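Local coordinates for protein choline dehydrogenase and related flavoproteins (Aspergillus oryzae, PDB 3Q9T) that oxidises formate as a formate oxidase of the glucose-methanol-choline oxidoreductase family, using 8-formyl-FAD bound at its catalytic site, at residues Phe169-Gln182 and Phe466-Leu480. Numbering follows the deposited sequence.
Sequences FRENLTKAWKSMGQ and FSYDLLFKGEGFKDL
L470 pushes its CD2 methyl against the backbone of helix 169-179, 3.3 Å from W177 N and 3.6 Å from A176 CB. With CG anti to the backbone N (chi1 -174°), L470 CG meets CE3 of the W177 indole; L470 CD1 touches L173 CD1. F466 turns a ring edge toward the six-membered ring of W177 in an offset edge-to-face pair, planes at 70°. M180, bent at chi2 and chi3, brings CG to the same L470 CD2 and CE to 3.6 Å from D469 CB. G181, at positive phi, follows in a Schellman motif. The helix axes are inclined at 118°, and both segments set side chains on strands 392-397 and 415-423 of the large mixed sheet, probably that of the substrate-binding domain of this GMC-family fold, away from the flavin. G474, with no side chain, admits the A176 methyl, their CA atoms 3.9 Å apart. S179 OG, donating to A176 O, accepts E475 N at 3.1 Å. A water bridges K175 O and E475 OE1. F477 presents its ring edge to L173 N and meets F169 obliquely; L471 CD2 and L480 CD1 lie over its opposite faces, each toward the rim, and L480 CD1 also reaches N172 CB.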
loop_
_atom_site.group_PDB
_atom_site.type_symbol
_atom_site.label_atom_id
_atom_site.label_comp_id
_atom_site.label_asym_id
_atom_site.label_seq_id
_atom_site.Cartn_x
_atom_site.Cartn_y
_atom_site.Cartn_z
ATOM N N PHE A 169 -17.197 6.832 -32.170
ATOM C CA PHE A 169 -16.845 5.984 -31.031
ATOM C C PHE A 169 -18.081 5.240 -30.519
ATOM O O PHE A 169 -18.097 4.005 -30.446
ATOM C CB PHE A 169 -16.204 6.858 -29.945
ATOM C CG PHE A 169 -16.107 6.208 -28.596
ATOM C CD1 PHE A 169 -17.156 6.296 -27.694
ATOM C CD2 PHE A 169 -14.944 5.546 -28.207
ATOM C CE1 PHE A 169 -17.062 5.707 -26.437
ATOM C CE2 PHE A 169 -14.847 4.960 -26.944
ATOM C CZ PHE A 169 -15.900 5.051 -26.059
ATOM N N ARG A 170 -19.144 5.979 -30.212
ATOM C CA ARG A 170 -20.373 5.325 -29.752
ATOM C C ARG A 170 -20.894 4.289 -30.745
ATOM O O ARG A 170 -21.368 3.207 -30.350
ATOM C CB ARG A 170 -21.464 6.352 -29.432
ATOM C CG ARG A 170 -21.062 7.356 -28.345
ATOM C CD ARG A 170 -22.267 8.164 -27.899
ATOM N NE ARG A 170 -22.794 9.000 -28.969
ATOM C CZ ARG A 170 -22.337 10.214 -29.260
ATOM N NH1 ARG A 170 -21.338 10.749 -28.560
ATOM N NH2 ARG A 170 -22.880 10.898 -30.255
ATOM N N GLU A 171 -20.818 4.619 -32.031
ATOM C CA GLU A 171 -21.354 3.736 -33.072
ATOM C C GLU A 171 -20.556 2.429 -33.156
ATOM O O GLU A 171 -21.131 1.344 -33.240
ATOM C CB GLU A 171 -21.395 4.458 -34.424
ATOM C CG GLU A 171 -20.845 3.643 -35.591
ATOM C CD GLU A 171 -21.927 3.166 -36.554
ATOM O OE1 GLU A 171 -22.970 2.654 -36.087
ATOM O OE2 GLU A 171 -21.727 3.306 -37.782
ATOM N N ASN A 172 -19.231 2.530 -33.099
ATOM C CA ASN A 172 -18.385 1.333 -33.071
ATOM C C ASN A 172 -18.532 0.455 -31.819
ATOM O O ASN A 172 -18.545 -0.777 -31.920
ATOM C CB ASN A 172 -16.935 1.703 -33.301
ATOM C CG ASN A 172 -16.634 1.952 -34.769
ATOM O OD1 ASN A 172 -16.435 1.016 -35.540
ATOM N ND2 ASN A 172 -16.613 3.219 -35.162
ATOM N N LEU A 173 -18.679 1.096 -30.659
ATOM C CA LEU A 173 -18.847 0.398 -29.391
ATOM C C LEU A 173 -20.158 -0.354 -29.418
ATOM O O LEU A 173 -20.253 -1.486 -28.944
ATOM C CB LEU A 173 -18.831 1.402 -28.221
ATOM C CG LEU A 173 -18.988 0.873 -26.781
ATOM C CD1 LEU A 173 -18.057 -0.303 -26.520
ATOM C CD2 LEU A 173 -18.790 1.980 -25.703
ATOM N N THR A 174 -21.177 0.290 -29.982
ATOM C CA THR A 174 -22.494 -0.317 -30.077
ATOM C C THR A 174 -22.437 -1.556 -30.973
ATOM O O THR A 174 -22.922 -2.638 -30.602
ATOM C CB THR A 174 -23.557 0.698 -30.575
ATOM O OG1 THR A 174 -23.730 1.726 -29.588
ATOM C CG2 THR A 174 -24.897 -0.001 -30.821
ATOM N N LYS A 175 -21.813 -1.397 -32.136
ATOM C CA LYS A 175 -21.634 -2.504 -33.080
ATOM C C LYS A 175 -20.888 -3.663 -32.404
ATOM O O LYS A 175 -21.285 -4.832 -32.506
ATOM C CB LYS A 175 -20.839 -2.009 -34.292
ATOM C CG LYS A 175 -21.348 -2.464 -35.644
ATOM C CD LYS A 175 -20.439 -1.968 -36.782
ATOM C CE LYS A 175 -20.582 -0.473 -37.027
ATOM N NZ LYS A 175 -19.549 0.056 -37.966
ATOM N N ALA A 176 -19.806 -3.325 -31.703
ATOM C CA ALA A 176 -18.988 -4.327 -31.036
ATOM C C ALA A 176 -19.826 -5.115 -30.035
ATOM O O ALA A 176 -19.817 -6.345 -30.036
ATOM C CB ALA A 176 -17.802 -3.657 -30.342
ATOM N N TRP A 177 -20.571 -4.385 -29.205
ATOM C CA TRP A 177 -21.417 -4.973 -28.174
ATOM C C TRP A 177 -22.420 -5.969 -28.743
ATOM O O TRP A 177 -22.554 -7.098 -28.250
ATOM C CB TRP A 177 -22.158 -3.865 -27.402
ATOM C CG TRP A 177 -22.853 -4.345 -26.160
ATOM C CD1 TRP A 177 -24.145 -4.763 -26.051
ATOM C CD2 TRP A 177 -22.276 -4.472 -24.851
ATOM N NE1 TRP A 177 -24.412 -5.139 -24.760
ATOM C CE2 TRP A 177 -23.285 -4.967 -24.001
ATOM C CE3 TRP A 177 -21.012 -4.203 -24.318
ATOM C CZ2 TRP A 177 -23.066 -5.211 -22.642
ATOM C CZ3 TRP A 177 -20.792 -4.442 -22.965
ATOM C CH2 TRP A 177 -21.814 -4.939 -22.142
ATOM N N LYS A 178 -23.153 -5.540 -29.761
ATOM C CA LYS A 178 -24.122 -6.425 -30.417
ATOM C C LYS A 178 -23.429 -7.616 -31.085
ATOM O O LYS A 178 -23.963 -8.730 -31.095
ATOM C CB LYS A 178 -24.970 -5.652 -31.433
ATOM C CG LYS A 178 -25.857 -4.583 -30.803
ATOM C CD LYS A 178 -26.355 -3.591 -31.843
ATOM C CE LYS A 178 -27.217 -4.279 -32.893
ATOM N NZ LYS A 178 -28.441 -4.890 -32.300
ATOM N N SER A 179 -22.232 -7.397 -31.614
ATOM C CA SER A 179 -21.497 -8.496 -32.256
ATOM C C SER A 179 -21.128 -9.602 -31.262
ATOM O O SER A 179 -20.932 -10.757 -31.650
ATOM C CB SER A 179 -20.235 -7.988 -32.964
ATOM O OG SER A 179 -19.172 -7.792 -32.051
ATOM N N MET A 180 -21.044 -9.247 -29.983
ATOM C CA MET A 180 -20.781 -10.228 -28.943
ATOM C C MET A 180 -22.059 -10.985 -28.551
ATOM O O MET A 180 -22.014 -11.928 -27.775
ATOM C CB MET A 180 -20.176 -9.543 -27.710
ATOM C CG MET A 180 -18.861 -8.831 -27.968
ATOM S SD MET A 180 -17.551 -9.993 -28.407
ATOM C CE MET A 180 -17.376 -10.878 -26.876
ATOM N N GLY A 181 -23.204 -10.569 -29.079
ATOM C CA GLY A 181 -24.448 -11.238 -28.741
ATOM C C GLY A 181 -25.052 -10.743 -27.434
ATOM O O GLY A 181 -25.776 -11.474 -26.754
ATOM N N GLN A 182 -24.738 -9.502 -27.071
ATOM C CA GLN A 182 -25.287 -8.873 -25.870
ATOM C C GLN A 182 -26.294 -7.814 -26.284
ATOM O O GLN A 182 -26.121 -7.148 -27.308
ATOM C CB GLN A 182 -24.181 -8.229 -25.024
ATOM C CG GLN A 182 -23.214 -9.216 -24.402
ATOM C CD GLN A 182 -23.906 -10.146 -23.408
ATOM O OE1 GLN A 182 -23.797 -11.365 -23.508
ATOM N NE2 GLN A 182 -24.632 -9.567 -22.452
ATOM N N PHE A 466 -13.956 -10.527 -20.748
ATOM C CA PHE A 466 -15.134 -10.104 -21.497
ATOM C C PHE A 466 -14.933 -8.729 -22.150
ATOM O O PHE A 466 -15.263 -8.555 -23.320
ATOM C CB PHE A 466 -16.364 -10.085 -20.593
ATOM C CG PHE A 466 -17.560 -9.406 -21.199
ATOM C CD1 PHE A 466 -18.634 -10.152 -21.667
ATOM C CD2 PHE A 466 -17.624 -8.014 -21.281
ATOM C CE1 PHE A 466 -19.745 -9.530 -22.218
ATOM C CE2 PHE A 466 -18.723 -7.384 -21.829
ATOM C CZ PHE A 466 -19.792 -8.139 -22.298
ATOM N N SER A 467 -14.398 -7.761 -21.400
ATOM C CA SER A 467 -14.198 -6.417 -21.941
ATOM C C SER A 467 -13.182 -6.393 -23.078
ATOM O O SER A 467 -13.362 -5.658 -24.055
ATOM C CB SER A 467 -13.783 -5.410 -20.859
ATOM O OG SER A 467 -14.730 -5.360 -19.818
ATOM N N TYR A 468 -12.112 -7.176 -22.926
ATOM C CA TYR A 468 -11.067 -7.299 -23.944
ATOM C C TYR A 468 -11.591 -7.941 -25.236
ATOM O O TYR A 468 -11.355 -7.431 -26.338
ATOM C CB TYR A 468 -9.858 -8.069 -23.382
ATOM C CG TYR A 468 -8.770 -7.143 -22.901
ATOM C CD1 TYR A 468 -7.569 -7.018 -23.601
ATOM C CD2 TYR A 468 -8.962 -6.346 -21.778
ATOM C CE1 TYR A 468 -6.572 -6.147 -23.174
ATOM C CE2 TYR A 468 -7.969 -5.471 -21.336
ATOM C CZ TYR A 468 -6.780 -5.374 -22.040
ATOM O OH TYR A 468 -5.802 -4.512 -21.609
ATOM N N ASP A 469 -12.321 -9.044 -25.093
ATOM C CA ASP A 469 -13.004 -9.666 -26.231
ATOM C C ASP A 469 -13.850 -8.659 -26.990
ATOM O O ASP A 469 -13.792 -8.574 -28.214
ATOM C CB ASP A 469 -13.909 -10.800 -25.754
ATOM C CG ASP A 469 -13.131 -11.988 -25.274
ATOM O OD1 ASP A 469 -11.917 -12.033 -25.540
ATOM O OD2 ASP A 469 -13.728 -12.876 -24.637
ATOM N N LEU A 470 -14.630 -7.891 -26.245
ATOM C CA LEU A 470 -15.572 -6.940 -26.820
ATOM C C LEU A 470 -14.834 -5.904 -27.657
ATOM O O LEU A 470 -15.256 -5.538 -28.751
ATOM C CB LEU A 470 -16.318 -6.259 -25.669
ATOM C CG LEU A 470 -17.488 -5.272 -25.746
ATOM C CD1 LEU A 470 -17.054 -3.918 -25.228
ATOM C CD2 LEU A 470 -18.190 -5.186 -27.107
ATOM N N LEU A 471 -13.709 -5.445 -27.139
ATOM C CA LEU A 471 -13.073 -4.275 -27.695
ATOM C C LEU A 471 -12.020 -4.660 -28.729
ATOM O O LEU A 471 -11.805 -3.921 -29.695
ATOM C CB LEU A 471 -12.473 -3.408 -26.582
ATOM C CG LEU A 471 -13.455 -2.753 -25.594
ATOM C CD1 LEU A 471 -12.716 -2.207 -24.367
ATOM C CD2 LEU A 471 -14.285 -1.643 -26.244
ATOM N N PHE A 472 -11.376 -5.810 -28.527
ATOM C CA PHE A 472 -10.355 -6.306 -29.463
ATOM C C PHE A 472 -10.909 -7.196 -30.567
ATOM O O PHE A 472 -10.232 -7.449 -31.554
ATOM C CB PHE A 472 -9.225 -7.050 -28.731
ATOM C CG PHE A 472 -8.193 -6.138 -28.143
ATOM C CD1 PHE A 472 -7.017 -5.871 -28.822
ATOM C CD2 PHE A 472 -8.409 -5.523 -26.922
ATOM C CE1 PHE A 472 -6.077 -5.021 -28.285
ATOM C CE2 PHE A 472 -7.471 -4.674 -26.385
ATOM C CZ PHE A 472 -6.305 -4.424 -27.070
ATOM N N LYS A 473 -12.129 -7.680 -30.399
ATOM C CA LYS A 473 -12.703 -8.608 -31.373
ATOM C C LYS A 473 -14.045 -8.103 -31.875
ATOM O O LYS A 473 -14.536 -8.567 -32.893
ATOM C CB LYS A 473 -12.928 -9.993 -30.755
ATOM C CG LYS A 473 -11.699 -10.686 -30.208
ATOM C CD LYS A 473 -12.107 -12.027 -29.626
ATOM C CE LYS A 473 -10.966 -12.705 -28.911
ATOM N NZ LYS A 473 -11.464 -13.816 -28.030
ATOM N N GLY A 474 -14.658 -7.176 -31.140
ATOM C CA GLY A 474 -15.983 -6.707 -31.503
ATOM C C GLY A 474 -15.991 -5.959 -32.823
ATOM O O GLY A 474 -15.067 -5.201 -33.123
ATOM N N GLU A 475 -17.043 -6.178 -33.607
ATOM C CA GLU A 475 -17.232 -5.504 -34.885
ATOM C C GLU A 475 -17.069 -3.990 -34.773
ATOM O O GLU A 475 -17.603 -3.357 -33.857
ATOM C CB GLU A 475 -18.627 -5.842 -35.427
ATOM C CG GLU A 475 -18.938 -5.284 -36.797
ATOM C CD GLU A 475 -20.406 -5.459 -37.185
ATOM O OE1 GLU A 475 -21.064 -6.384 -36.651
ATOM O OE2 GLU A 475 -20.902 -4.666 -38.021
ATOM N N GLY A 476 -16.339 -3.401 -35.710
ATOM C CA GLY A 476 -16.147 -1.961 -35.697
ATOM C C GLY A 476 -15.066 -1.539 -34.713
ATOM O O GLY A 476 -14.036 -0.999 -35.116
ATOM N N PHE A 477 -15.280 -1.788 -33.420
ATOM C CA PHE A 477 -14.326 -1.313 -32.424
ATOM C C PHE A 477 -12.971 -1.985 -32.542
ATOM O O PHE A 477 -11.968 -1.398 -32.182
ATOM C CB PHE A 477 -14.843 -1.423 -30.991
ATOM C CG PHE A 477 -14.333 -0.325 -30.090
ATOM C CD1 PHE A 477 -13.065 -0.396 -29.533
ATOM C CD2 PHE A 477 -15.116 0.794 -29.828
ATOM C CE1 PHE A 477 -12.585 0.617 -28.724
ATOM C CE2 PHE A 477 -14.645 1.813 -29.014
ATOM C CZ PHE A 477 -13.366 1.720 -28.459
ATOM N N LYS A 478 -12.932 -3.209 -33.061
ATOM C CA LYS A 478 -11.660 -3.912 -33.151
ATOM C C LYS A 478 -10.649 -3.095 -33.947
ATOM O O LYS A 478 -9.449 -3.158 -33.707
ATOM C CB LYS A 478 -11.845 -5.302 -33.755
ATOM C CG LYS A 478 -12.454 -5.343 -35.147
ATOM C CD LYS A 478 -12.384 -6.789 -35.673
ATOM C CE LYS A 478 -12.570 -6.858 -37.170
ATOM N NZ LYS A 478 -11.634 -5.940 -37.888
ATOM N N ASP A 479 -11.144 -2.311 -34.892
ATOM C CA ASP A 479 -10.274 -1.510 -35.737
ATOM C C ASP A 479 -9.807 -0.213 -35.081
ATOM O O ASP A 479 -8.987 0.503 -35.655
ATOM C CB ASP A 479 -10.972 -1.202 -37.062
ATOM C CG ASP A 479 -11.121 -2.442 -37.940
ATOM O OD1 ASP A 479 -10.123 -3.197 -38.073
ATOM O OD2 ASP A 479 -12.234 -2.658 -38.481
ATOM N N LEU A 480 -10.315 0.100 -33.890
ATOM C CA LEU A 480 -9.965 1.378 -33.254
ATOM C C LEU A 480 -8.785 1.260 -32.295
ATOM O O LEU A 480 -8.099 2.236 -32.009
ATOM C CB LEU A 480 -11.171 1.955 -32.521
ATOM C CG LEU A 480 -12.394 2.156 -33.417
ATOM C CD1 LEU A 480 -13.574 2.719 -32.622
ATOM C CD2 LEU A 480 -12.034 3.072 -34.579
HETATM O O HOH W 1 -22.883 -5.487 -34.604
#